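Acetylornithine aminotransferase (Aquifex aeolicus, PDB 2EH6) catalyses the transfer of an amino group from N(2)-acetyl-L-ornithine to 2-oxoglutarate with pyridoxal 5'-phosphate as cofactor, a reaction of the arginine biosynthesis pathway. Local coordinates at residues His82-Gly87 and Leu232-Ile237; Lys108-Lys113 and Asp206-Ile211; Lys119-Glu124 and Lys167-Glu172; Lys158-Asp163 and Glu192-Lys197. One frame throughout, in Å; residues are numbered along the deposited sequence.

Contact 1. Residues His82-Gly87 and Leu232-Ile237; sequences HFWTEG and LKPDVI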
# COMPACT_ATOMS: atom_id res chain seq x y z
N HIS A 82 9.44 -13.51 -17.84
CA HIS A 82 9.21 -14.81 -17.24
C HIS A 82 7.76 -15.26 -17.29
O HIS A 82 7.45 -16.39 -16.93
CB HIS A 82 9.68 -14.83 -15.79
CG HIS A 82 11.17 -14.94 -15.63
ND1 HIS A 82 12.04 -13.93 -15.98
CD2 HIS A 82 11.93 -15.94 -15.13
CE1 HIS A 82 13.27 -14.30 -15.71
NE2 HIS A 82 13.24 -15.52 -15.19
N PHE A 83 6.87 -14.37 -17.73
CA PHE A 83 5.45 -14.70 -17.81
C PHE A 83 5.23 -15.64 -19.01
O PHE A 83 6.03 -15.64 -19.95
CB PHE A 83 4.62 -13.42 -17.96
CG PHE A 83 3.16 -13.59 -17.61
CD1 PHE A 83 2.79 -14.11 -16.38
CD2 PHE A 83 2.17 -13.20 -18.50
CE1 PHE A 83 1.45 -14.24 -16.03
CE2 PHE A 83 0.82 -13.32 -18.17
CZ PHE A 83 0.46 -13.85 -16.93
N TRP A 84 4.17 -16.44 -18.97
CA TRP A 84 3.90 -17.40 -20.04
C TRP A 84 3.54 -16.78 -21.39
O TRP A 84 3.66 -17.43 -22.42
CB TRP A 84 2.81 -18.39 -19.62
CG TRP A 84 1.45 -17.78 -19.43
CD1 TRP A 84 1.00 -17.13 -18.32
CD2 TRP A 84 0.38 -17.76 -20.38
NE1 TRP A 84 -0.29 -16.70 -18.52
CE2 TRP A 84 -0.69 -17.07 -19.77
CE3 TRP A 84 0.23 -18.24 -21.68
CZ2 TRP A 84 -1.92 -16.85 -20.43
CZ3 TRP A 84 -0.99 -18.03 -22.34
CH2 TRP A 84 -2.04 -17.34 -21.71
N THR A 85 3.08 -15.53 -21.39
CA THR A 85 2.72 -14.87 -22.63
C THR A 85 3.01 -13.37 -22.53
O THR A 85 3.56 -12.92 -21.53
CB THR A 85 1.23 -15.09 -22.98
OG1 THR A 85 0.96 -14.57 -24.29
CG2 THR A 85 0.33 -14.40 -21.96
N GLU A 86 2.64 -12.62 -23.57
CA GLU A 86 2.87 -11.18 -23.56
C GLU A 86 1.92 -10.54 -22.56
O GLU A 86 0.75 -10.90 -22.49
CB GLU A 86 2.63 -10.59 -24.95
CG GLU A 86 3.45 -11.22 -26.06
CD GLU A 86 4.93 -11.27 -25.74
OE1 GLU A 86 5.46 -10.27 -25.20
OE2 GLU A 86 5.56 -12.31 -26.03
N GLY A 87 2.43 -9.58 -21.79
CA GLY A 87 1.60 -8.93 -20.81
C GLY A 87 2.09 -7.56 -20.39
O GLY A 87 3.10 -7.07 -20.89
N LEU A 232 0.49 -23.56 -15.87
CA LEU A 232 -0.78 -22.85 -15.91
C LEU A 232 -0.65 -21.62 -16.81
O LEU A 232 0.46 -21.19 -17.12
CB LEU A 232 -1.19 -22.42 -14.50
CG LEU A 232 -1.51 -23.57 -13.55
CD1 LEU A 232 -1.61 -23.06 -12.13
CD2 LEU A 232 -2.80 -24.24 -13.98
N LYS A 233 -1.79 -21.06 -17.21
CA LYS A 233 -1.80 -19.88 -18.06
C LYS A 233 -2.76 -18.83 -17.51
O LYS A 233 -3.80 -18.55 -18.09
CB LYS A 233 -2.21 -20.27 -19.49
CG LYS A 233 -1.25 -21.24 -20.15
CD LYS A 233 -1.77 -21.68 -21.51
CE LYS A 233 -0.76 -22.59 -22.21
NZ LYS A 233 -0.41 -23.77 -21.36
N PRO A 234 -2.41 -18.25 -16.35
CA PRO A 234 -3.25 -17.23 -15.72
C PRO A 234 -3.43 -15.96 -16.54
O PRO A 234 -2.54 -15.54 -17.28
CB PRO A 234 -2.52 -16.97 -14.39
CG PRO A 234 -1.08 -17.22 -14.75
CD PRO A 234 -1.17 -18.48 -15.58
N ASP A 235 -4.60 -15.34 -16.40
CA ASP A 235 -4.89 -14.11 -17.11
C ASP A 235 -4.27 -12.95 -16.32
O ASP A 235 -3.85 -11.95 -16.89
CB ASP A 235 -6.40 -13.94 -17.23
CG ASP A 235 -7.05 -15.08 -18.00
OD1 ASP A 235 -6.86 -15.15 -19.22
OD2 ASP A 235 -7.74 -15.92 -17.38
N VAL A 236 -4.22 -13.12 -15.00
CA VAL A 236 -3.64 -12.10 -14.12
C VAL A 236 -2.99 -12.74 -12.90
O VAL A 236 -3.50 -13.73 -12.37
CB VAL A 236 -4.72 -11.12 -13.60
CG1 VAL A 236 -4.05 -9.98 -12.82
CG2 VAL A 236 -5.55 -10.56 -14.74
N ILE A 237 -1.87 -12.19 -12.46
CA ILE A 237 -1.23 -12.69 -11.25
C ILE A 237 -0.89 -11.47 -10.39
O ILE A 237 -0.69 -10.38 -10.91
CB ILE A 237 0.07 -13.50 -11.52
CG1 ILE A 237 1.12 -12.62 -12.20
CG2 ILE A 237 -0.27 -14.73 -12.38
CD1 ILE A 237 2.47 -13.30 -12.32
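The indole N-H of Trp84 donates to the carbonyl oxygen of Pro234, with NE1 2.8 Å from O and an N-H...O angle of 150°. The oxygen lies close to the plane of the indole and offers a lone pair in its own carbonyl plane, so the bond fixes the direction of the ring edge. Trp84 holds CG between its backbone N and carbonyl carbon (chi1 66°), which swings the indole across the loop of Lys233 and Pro234. There one face receives the aliphatic stem of Lys233: CB sits over the centre of the six-membered ring, 3.4 Å from its centroid, in a CH-pi contact. CG and CD continue over the same face while the ammonium end leads off, which suits a lysine at an exposed position. Thr85 CG2 covers the opposite face, so the indole is sandwiched between two aliphatic groups. Pro234 adds CD, 3.7 Å from Trp84 CD1. Deeper in, Phe83 brings CE1 to 4.1 Å from Pro234 CG and to 4.0 Å from Ile237 CD1, while its ring face receives Trp84 CD1. Phe83 and Ile237 both also pack on Leu253 of strand 250-255, which lies between strands 87-92 and 236-239 in the sheet. The contact thus joins the approaches to those two strands across the one between them. Its chemistry is that of an apolar seam carrying one directional bond: aliphatic and aromatic surfaces pack on each other, and the indole N-H among them is spent on the carbonyl of a buried proline.

Contact 2. Residues Lys108-Lys113 and Asp206-Ile211; sequences KYWRDK and DVLLII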
# COMPACT_ATOMS: atom_id res chain seq x y z
N LYS A 108 -13.65 -4.60 -14.84
CA LYS A 108 -13.71 -3.65 -15.94
C LYS A 108 -13.50 -4.36 -17.28
O LYS A 108 -14.09 -3.97 -18.30
CB LYS A 108 -12.66 -2.55 -15.78
CG LYS A 108 -12.78 -1.48 -16.84
CD LYS A 108 -12.06 -0.21 -16.47
CE LYS A 108 -12.26 0.85 -17.53
NZ LYS A 108 -11.75 0.38 -18.86
N TYR A 109 -12.69 -5.41 -17.28
CA TYR A 109 -12.42 -6.18 -18.49
C TYR A 109 -13.73 -6.62 -19.15
O TYR A 109 -13.95 -6.37 -20.34
CB TYR A 109 -11.59 -7.41 -18.15
CG TYR A 109 -11.41 -8.37 -19.31
CD1 TYR A 109 -10.66 -8.01 -20.42
CD2 TYR A 109 -11.99 -9.63 -19.29
CE1 TYR A 109 -10.48 -8.89 -21.49
CE2 TYR A 109 -11.82 -10.52 -20.35
CZ TYR A 109 -11.06 -10.14 -21.44
OH TYR A 109 -10.88 -11.02 -22.49
N TRP A 110 -14.59 -7.27 -18.37
CA TRP A 110 -15.87 -7.76 -18.87
C TRP A 110 -16.83 -6.63 -19.22
O TRP A 110 -17.67 -6.78 -20.11
CB TRP A 110 -16.50 -8.72 -17.86
CG TRP A 110 -15.74 -10.00 -17.71
CD1 TRP A 110 -15.13 -10.46 -16.58
CD2 TRP A 110 -15.49 -10.97 -18.73
NE1 TRP A 110 -14.51 -11.67 -16.84
CE2 TRP A 110 -14.72 -12.00 -18.15
CE3 TRP A 110 -15.84 -11.07 -20.09
CZ2 TRP A 110 -14.29 -13.12 -18.88
CZ3 TRP A 110 -15.41 -12.19 -20.81
CH2 TRP A 110 -14.65 -13.20 -20.20
N ARG A 111 -16.73 -5.51 -18.51
CA ARG A 111 -17.58 -4.36 -18.79
C ARG A 111 -17.21 -3.78 -20.15
O ARG A 111 -18.08 -3.38 -20.92
CB ARG A 111 -17.42 -3.29 -17.71
CG ARG A 111 -18.15 -3.61 -16.41
CD ARG A 111 -19.64 -3.35 -16.53
NE ARG A 111 -19.96 -1.92 -16.50
CZ ARG A 111 -20.02 -1.18 -15.39
NH1 ARG A 111 -19.77 -1.73 -14.21
NH2 ARG A 111 -20.32 0.11 -15.46
N ASP A 112 -15.91 -3.72 -20.44
CA ASP A 112 -15.48 -3.20 -21.74
C ASP A 112 -15.98 -4.07 -22.89
O ASP A 112 -16.13 -3.63 -24.02
CB ASP A 112 -13.94 -3.18 -21.76
CG ASP A 112 -13.42 -2.14 -20.77
OD1 ASP A 112 -14.07 -1.11 -20.61
OD2 ASP A 112 -12.34 -2.35 -20.22
N LYS A 113 -16.19 -5.36 -22.57
CA LYS A 113 -16.61 -6.32 -23.60
C LYS A 113 -18.13 -6.41 -23.72
O LYS A 113 -18.68 -7.21 -24.47
CB LYS A 113 -16.05 -7.69 -23.22
CG LYS A 113 -14.54 -7.77 -23.43
CD LYS A 113 -14.08 -9.20 -23.71
CE LYS A 113 -12.60 -9.27 -24.11
NZ LYS A 113 -12.34 -8.30 -25.17
N ASP A 206 -15.31 -19.56 -19.89
CA ASP A 206 -14.92 -18.19 -20.22
C ASP A 206 -14.83 -17.29 -18.97
O ASP A 206 -15.44 -16.23 -18.87
CB ASP A 206 -15.91 -17.60 -21.23
CG ASP A 206 -15.23 -16.48 -22.02
OD1 ASP A 206 -14.11 -16.70 -22.49
OD2 ASP A 206 -15.84 -15.42 -22.19
N VAL A 207 -14.05 -17.79 -18.00
CA VAL A 207 -13.83 -17.05 -16.76
C VAL A 207 -12.33 -16.79 -16.54
O VAL A 207 -11.49 -17.64 -16.78
CB VAL A 207 -14.37 -17.89 -15.61
CG1 VAL A 207 -13.93 -17.29 -14.27
CG2 VAL A 207 -15.89 -17.93 -15.66
N LEU A 208 -12.00 -15.59 -16.07
CA LEU A 208 -10.61 -15.22 -15.84
C LEU A 208 -9.98 -15.97 -14.67
O LEU A 208 -10.61 -16.17 -13.63
CB LEU A 208 -10.49 -13.71 -15.58
CG LEU A 208 -10.88 -12.74 -16.70
CD1 LEU A 208 -10.68 -11.30 -16.22
CD2 LEU A 208 -10.04 -13.01 -17.94
N LEU A 209 -8.74 -16.38 -14.86
CA LEU A 209 -7.99 -17.08 -13.82
C LEU A 209 -7.02 -16.07 -13.23
O LEU A 209 -6.14 -15.56 -13.92
CB LEU A 209 -7.22 -18.27 -14.41
CG LEU A 209 -6.29 -19.02 -13.45
CD1 LEU A 209 -7.09 -19.53 -12.26
CD2 LEU A 209 -5.61 -20.16 -14.18
N ILE A 210 -7.19 -15.78 -11.94
CA ILE A 210 -6.35 -14.82 -11.24
C ILE A 210 -5.60 -15.56 -10.15
O ILE A 210 -6.21 -16.07 -9.20
CB ILE A 210 -7.19 -13.71 -10.59
CG1 ILE A 210 -8.06 -13.05 -11.66
CG2 ILE A 210 -6.27 -12.69 -9.91
CD1 ILE A 210 -9.21 -12.23 -11.09
N ILE A 211 -4.28 -15.64 -10.28
CA ILE A 211 -3.48 -16.34 -9.29
C ILE A 211 -2.75 -15.33 -8.42
O ILE A 211 -2.04 -14.44 -8.91
CB ILE A 211 -2.45 -17.28 -9.96
CG1 ILE A 211 -3.19 -18.27 -10.87
CG2 ILE A 211 -1.66 -18.02 -8.90
CD1 ILE A 211 -2.27 -19.23 -11.62
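Leu208 pushes its branched end against two aromatic rings of the helix, and this is the tight part of the contact. Its CD1 lies 3.7 Å from CD2 of Tyr109, and its CG lies 3.8 Å from NE1 of Trp110. The rings themselves fit together: Tyr109, its CG anti to the backbone N (chi1 173°), brings CD2 over the middle of one face of the indole, 3.7 Å above the plane, while Trp110 CZ2 lies at the edge of the phenol ring. A compact branched leucine suits the place because its two methyls fit beside this pair. Trp110 NE1 is not left to the leucine, since it donates to the carbonyl oxygen of Ala174 on strand 173-178. A leucine in place of Trp110 has no N-H for that carbonyl, and is likely to leave a gap beside Tyr109 and Leu208. The solvent side is more polar, and no hydrogen bond across the two segments holds it. There the partly exposed Asp206 brings OD2 to the far end of the six-membered ring, 3.2 Å from Trp110 CH2, with the carboxylate and ring planes 72° apart; its ion pairs with Lys115 and Lys117 are long and weak. Asp206 has positive phi where the chain leaves helix 192-205, before strand 208-212 begins. Leu208, together with Ile210 further along that strand, also packs on Ala106, so the arrangement is a helix 95-112 laid on a largely parallel sheet, as in the large alpha/beta domain of fold-type I pyridoxal-phosphate enzymes.

Contact 3. Residues Lys119-Glu124 and Lys167-Glu172; sequences KFISFE and KLLDEE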
# COMPACT_ATOMS: atom_id res chain seq x y z
N LYS A 119 -18.87 -11.29 -10.47
CA LYS A 119 -18.67 -12.14 -9.30
C LYS A 119 -17.32 -12.85 -9.35
O LYS A 119 -16.71 -13.00 -10.40
CB LYS A 119 -19.77 -13.20 -9.21
CG LYS A 119 -21.18 -12.65 -9.11
CD LYS A 119 -22.19 -13.78 -8.94
CE LYS A 119 -23.62 -13.24 -8.90
NZ LYS A 119 -24.60 -14.34 -8.71
N PHE A 120 -16.86 -13.28 -8.18
CA PHE A 120 -15.59 -13.97 -8.09
C PHE A 120 -15.73 -15.16 -7.17
O PHE A 120 -16.48 -15.14 -6.20
CB PHE A 120 -14.51 -13.04 -7.52
CG PHE A 120 -14.14 -11.91 -8.42
CD1 PHE A 120 -13.19 -12.09 -9.42
CD2 PHE A 120 -14.76 -10.68 -8.29
CE1 PHE A 120 -12.86 -11.04 -10.28
CE2 PHE A 120 -14.45 -9.63 -9.14
CZ PHE A 120 -13.49 -9.81 -10.14
N ILE A 121 -15.00 -16.22 -7.51
CA ILE A 121 -14.98 -17.42 -6.71
C ILE A 121 -13.57 -17.52 -6.17
O ILE A 121 -12.61 -17.54 -6.94
CB ILE A 121 -15.26 -18.68 -7.55
CG1 ILE A 121 -16.70 -18.65 -8.08
CG2 ILE A 121 -15.01 -19.93 -6.71
CD1 ILE A 121 -17.05 -19.82 -8.98
N SER A 122 -13.43 -17.54 -4.85
CA SER A 122 -12.12 -17.69 -4.24
C SER A 122 -12.22 -18.95 -3.40
O SER A 122 -13.21 -19.67 -3.49
CB SER A 122 -11.75 -16.47 -3.38
OG SER A 122 -12.68 -16.27 -2.33
N PHE A 123 -11.22 -19.23 -2.57
CA PHE A 123 -11.25 -20.45 -1.78
C PHE A 123 -11.16 -20.30 -0.27
O PHE A 123 -10.64 -19.31 0.24
CB PHE A 123 -10.13 -21.37 -2.27
CG PHE A 123 -10.33 -21.85 -3.68
CD1 PHE A 123 -11.09 -22.99 -3.94
CD2 PHE A 123 -9.79 -21.15 -4.75
CE1 PHE A 123 -11.31 -23.42 -5.25
CE2 PHE A 123 -10.00 -21.57 -6.06
CZ PHE A 123 -10.77 -22.71 -6.31
N GLU A 124 -11.69 -21.31 0.42
CA GLU A 124 -11.65 -21.34 1.87
C GLU A 124 -10.19 -21.44 2.29
O GLU A 124 -9.38 -22.07 1.61
CB GLU A 124 -12.43 -22.56 2.39
CG GLU A 124 -13.93 -22.34 2.49
CD GLU A 124 -14.69 -23.60 2.86
OE1 GLU A 124 -14.14 -24.45 3.59
OE2 GLU A 124 -15.86 -23.74 2.43
N LYS A 167 -20.54 -25.62 -8.38
CA LYS A 167 -21.74 -25.22 -7.65
C LYS A 167 -21.83 -23.71 -7.44
O LYS A 167 -22.90 -23.20 -7.09
CB LYS A 167 -21.77 -25.91 -6.28
CG LYS A 167 -21.71 -27.43 -6.35
N LEU A 168 -20.73 -23.00 -7.67
CA LEU A 168 -20.72 -21.55 -7.48
C LEU A 168 -20.52 -20.77 -8.77
O LEU A 168 -20.71 -19.55 -8.80
CB LEU A 168 -19.61 -21.17 -6.49
CG LEU A 168 -19.68 -21.76 -5.07
CD1 LEU A 168 -18.39 -21.46 -4.33
CD2 LEU A 168 -20.87 -21.18 -4.33
N LEU A 169 -20.14 -21.45 -9.84
CA LEU A 169 -19.89 -20.77 -11.11
C LEU A 169 -21.14 -20.60 -11.97
O LEU A 169 -21.85 -21.57 -12.25
CB LEU A 169 -18.80 -21.50 -11.89
CG LEU A 169 -18.11 -20.73 -13.03
CD1 LEU A 169 -16.81 -21.42 -13.38
CD2 LEU A 169 -19.02 -20.65 -14.25
N ASP A 170 -21.41 -19.36 -12.38
CA ASP A 170 -22.54 -19.05 -13.24
C ASP A 170 -22.05 -18.11 -14.33
O ASP A 170 -20.86 -17.85 -14.43
CB ASP A 170 -23.69 -18.41 -12.45
CG ASP A 170 -23.26 -17.19 -11.67
OD1 ASP A 170 -22.72 -16.25 -12.28
OD2 ASP A 170 -23.47 -17.17 -10.44
N GLU A 171 -22.97 -17.61 -15.15
CA GLU A 171 -22.60 -16.73 -16.26
C GLU A 171 -22.23 -15.30 -15.82
O GLU A 171 -21.79 -14.47 -16.60
CB GLU A 171 -23.74 -16.71 -17.29
CG GLU A 171 -25.06 -16.22 -16.70
CD GLU A 171 -25.64 -17.30 -15.82
OE1 GLU A 171 -25.67 -18.45 -16.23
OE2 GLU A 171 -26.08 -16.97 -14.72
N GLU A 172 -22.44 -15.01 -14.52
CA GLU A 172 -22.08 -13.68 -14.01
C GLU A 172 -20.72 -13.69 -13.29
O GLU A 172 -20.28 -12.72 -12.70
CB GLU A 172 -23.17 -13.20 -13.06
CG GLU A 172 -24.47 -12.81 -13.78
CD GLU A 172 -25.47 -12.29 -12.77
OE1 GLU A 172 -25.20 -11.28 -12.15
OE2 GLU A 172 -26.55 -12.88 -12.66
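A beta-alpha-beta crossover, running from strand 154-157 through helix 162-166 to strand 173-178, passes over the intervening strand 119-123, and its descending loop meets that strand at Lys119 and Ile121. The main-chain tie is Lys119 N to Glu172 O, 3.0 Å and nearly straight at 169°; it precedes the regular pairing with strand 173-178, which goes on through Ala174. Ile121 points toward the loop, and its CD1 touches CB of Leu168 at 3.8 Å as well as CB of Leu169. The long arm of the isoleucine suits a buried strand position under a loop whose backbone passes close by, with CD1 3.6 Å from Leu169 N. Nearer the surface, Lys119 runs out as an extended chain that crosses Glu172 at a slant; OE1 of this glutamate is taken up by the indole N-H of Trp118. The carboxylate of Asp170 has two tasks. With CG held between its backbone N and carbonyl carbon (chi1 55°), it turns back over the chain so that OD1 accepts from Glu172 N in an Asx turn. The other oxygen, OD2, faces the lysine in a salt bridge, at 3.5 Å from Lys119 NZ.

Contact 4. Residues Lys158-Asp163 and Glu192-Lys197; sequences KLNDID and EDFLSK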
# COMPACT_ATOMS: atom_id res chain seq x y z
N LYS A 158 -13.96 -24.91 -2.24
CA LYS A 158 -12.97 -25.66 -1.49
C LYS A 158 -11.81 -26.12 -2.37
O LYS A 158 -12.00 -26.64 -3.47
CB LYS A 158 -13.63 -26.86 -0.80
CG LYS A 158 -14.59 -26.43 0.30
CD LYS A 158 -15.26 -27.60 0.98
CE LYS A 158 -16.18 -27.10 2.10
NZ LYS A 158 -16.91 -28.21 2.77
N LEU A 159 -10.59 -25.91 -1.87
CA LEU A 159 -9.38 -26.28 -2.59
C LEU A 159 -9.38 -27.78 -2.87
O LEU A 159 -9.74 -28.58 -2.01
CB LEU A 159 -8.14 -25.90 -1.78
CG LEU A 159 -6.82 -25.76 -2.53
CD1 LEU A 159 -6.86 -24.49 -3.38
CD2 LEU A 159 -5.67 -25.70 -1.54
N ASN A 160 -8.97 -28.15 -4.08
CA ASN A 160 -8.91 -29.54 -4.52
C ASN A 160 -10.29 -30.20 -4.57
O ASN A 160 -10.39 -31.43 -4.54
CB ASN A 160 -7.98 -30.35 -3.63
CG ASN A 160 -6.56 -29.83 -3.67
OD1 ASN A 160 -6.06 -29.44 -4.72
ND2 ASN A 160 -5.89 -29.84 -2.52
N ASP A 161 -11.33 -29.38 -4.65
CA ASP A 161 -12.70 -29.86 -4.72
C ASP A 161 -13.30 -29.13 -5.92
O ASP A 161 -13.92 -28.07 -5.77
CB ASP A 161 -13.47 -29.49 -3.45
CG ASP A 161 -14.88 -30.04 -3.43
OD1 ASP A 161 -15.38 -30.42 -4.51
OD2 ASP A 161 -15.49 -30.08 -2.34
N ILE A 162 -13.11 -29.69 -7.10
CA ILE A 162 -13.59 -29.07 -8.33
C ILE A 162 -15.11 -28.92 -8.39
O ILE A 162 -15.62 -28.01 -9.04
CB ILE A 162 -13.09 -29.85 -9.57
CG1 ILE A 162 -13.05 -28.93 -10.79
CG2 ILE A 162 -14.00 -31.05 -9.84
CD1 ILE A 162 -12.07 -27.78 -10.64
N ASP A 163 -15.83 -29.80 -7.72
CA ASP A 163 -17.29 -29.74 -7.72
C ASP A 163 -17.78 -28.51 -6.96
O ASP A 163 -18.79 -27.92 -7.33
CB ASP A 163 -17.89 -31.02 -7.12
CG ASP A 163 -17.71 -32.23 -8.02
OD1 ASP A 163 -18.01 -32.13 -9.23
OD2 ASP A 163 -17.27 -33.29 -7.52
N GLU A 192 -2.13 -30.97 -8.72
CA GLU A 192 -1.91 -30.73 -10.14
C GLU A 192 -3.20 -31.04 -10.88
O GLU A 192 -3.58 -30.34 -11.82
CB GLU A 192 -0.78 -31.63 -10.65
CG GLU A 192 -0.42 -31.36 -12.11
CD GLU A 192 0.79 -32.16 -12.56
OE1 GLU A 192 0.74 -33.40 -12.50
OE2 GLU A 192 1.79 -31.53 -12.98
N ASP A 193 -3.88 -32.10 -10.46
CA ASP A 193 -5.14 -32.49 -11.08
C ASP A 193 -6.15 -31.37 -10.94
O ASP A 193 -6.79 -30.97 -11.92
CB ASP A 193 -5.68 -33.76 -10.42
CG ASP A 193 -7.01 -34.20 -11.02
OD1 ASP A 193 -7.07 -34.38 -12.26
OD2 ASP A 193 -7.99 -34.36 -10.26
N PHE A 194 -6.29 -30.85 -9.72
CA PHE A 194 -7.23 -29.77 -9.45
C PHE A 194 -6.94 -28.53 -10.28
O PHE A 194 -7.84 -27.96 -10.90
CB PHE A 194 -7.20 -29.41 -7.96
CG PHE A 194 -8.14 -28.29 -7.59
CD1 PHE A 194 -9.52 -28.47 -7.68
CD2 PHE A 194 -7.65 -27.06 -7.17
CE1 PHE A 194 -10.40 -27.44 -7.35
CE2 PHE A 194 -8.52 -26.03 -6.84
CZ PHE A 194 -9.89 -26.21 -6.93
N LEU A 195 -5.68 -28.11 -10.29
CA LEU A 195 -5.29 -26.92 -11.06
C LEU A 195 -5.53 -27.12 -12.55
O LEU A 195 -5.86 -26.17 -13.26
CB LEU A 195 -3.81 -26.58 -10.80
CG LEU A 195 -3.48 -26.15 -9.37
CD1 LEU A 195 -2.00 -25.87 -9.26
CD2 LEU A 195 -4.30 -24.92 -8.99
N SER A 196 -5.35 -28.35 -13.02
CA SER A 196 -5.57 -28.68 -14.42
C SER A 196 -7.03 -28.45 -14.77
O SER A 196 -7.36 -27.76 -15.73
CB SER A 196 -5.20 -30.14 -14.68
OG SER A 196 -5.60 -30.53 -15.98
N LYS A 197 -7.92 -29.04 -13.97
CA LYS A 197 -9.35 -28.91 -14.19
C LYS A 197 -9.80 -27.46 -14.04
O LYS A 197 -10.65 -26.99 -14.79
CB LYS A 197 -10.12 -29.79 -13.21
CG LYS A 197 -9.90 -31.28 -13.41
CD LYS A 197 -10.67 -32.08 -12.37
CE LYS A 197 -10.44 -33.58 -12.53
NZ LYS A 197 -11.12 -34.35 -11.45
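Phe194 sets CG anti to its backbone N (chi1 180°), which sends the ring out from helix 192-205 to the turn Lys158-Asp161, while Asn160, with chi1 -61°, curls its amide back to the base of that ring. The turn is a type II beta turn, and Asn160 takes its third position with positive phi, a conformation asparagine tolerates well. Its backbone N lies 3.3 Å above the ring plane of Phe194, over the centre, so the flat face covers the peptide of the turn. The Asn160 amide stands almost upright to the ring, the planes 84° apart, with OD1 3.4 Å from Phe194 CB; OD1 accepts from Ser191 N and ND2 gives to Glu189 O, which fixes the amide's rotation. Leu159 adds CD1, 4.1 Å from Phe194 CE2. An alanine in place of Phe194 would probably leave the turn peptide without its cover and open a gap between Leu159 and Ile162. Asp161 then N-caps helix 162-166. In the first turn of that helix Ile162 reaches back toward helix 192-205, its CD1 lying 3.7 Å from Phe194 CE1 and 3.8 Å from Lys197 CB.

Overall arrangement
Contacts 1 and 2 are buried, whereas contacts 3 and 4 lie nearer the surface. The first three reach one mixed sheet: contacts 1 and 2 are tied through adjacent strands, with Val236 O probably hydrogen-bonded to Ile211 N, and contact 3 meets contact 2 where Phe120 packs on Ile210. Contact 4 instead joins a turn and two helices, and touches contact 3 where Phe123 CE1 comes 3.6 Å from Phe194 CZ. Chemistry follows place. Contacts 1, 2 and 4 each rest on aromatic rings, but only contact 1 bonds such a ring across its segments; contact 3 alone has a salt bridge across the interface, beside a main-chain hydrogen bond and aliphatic packing.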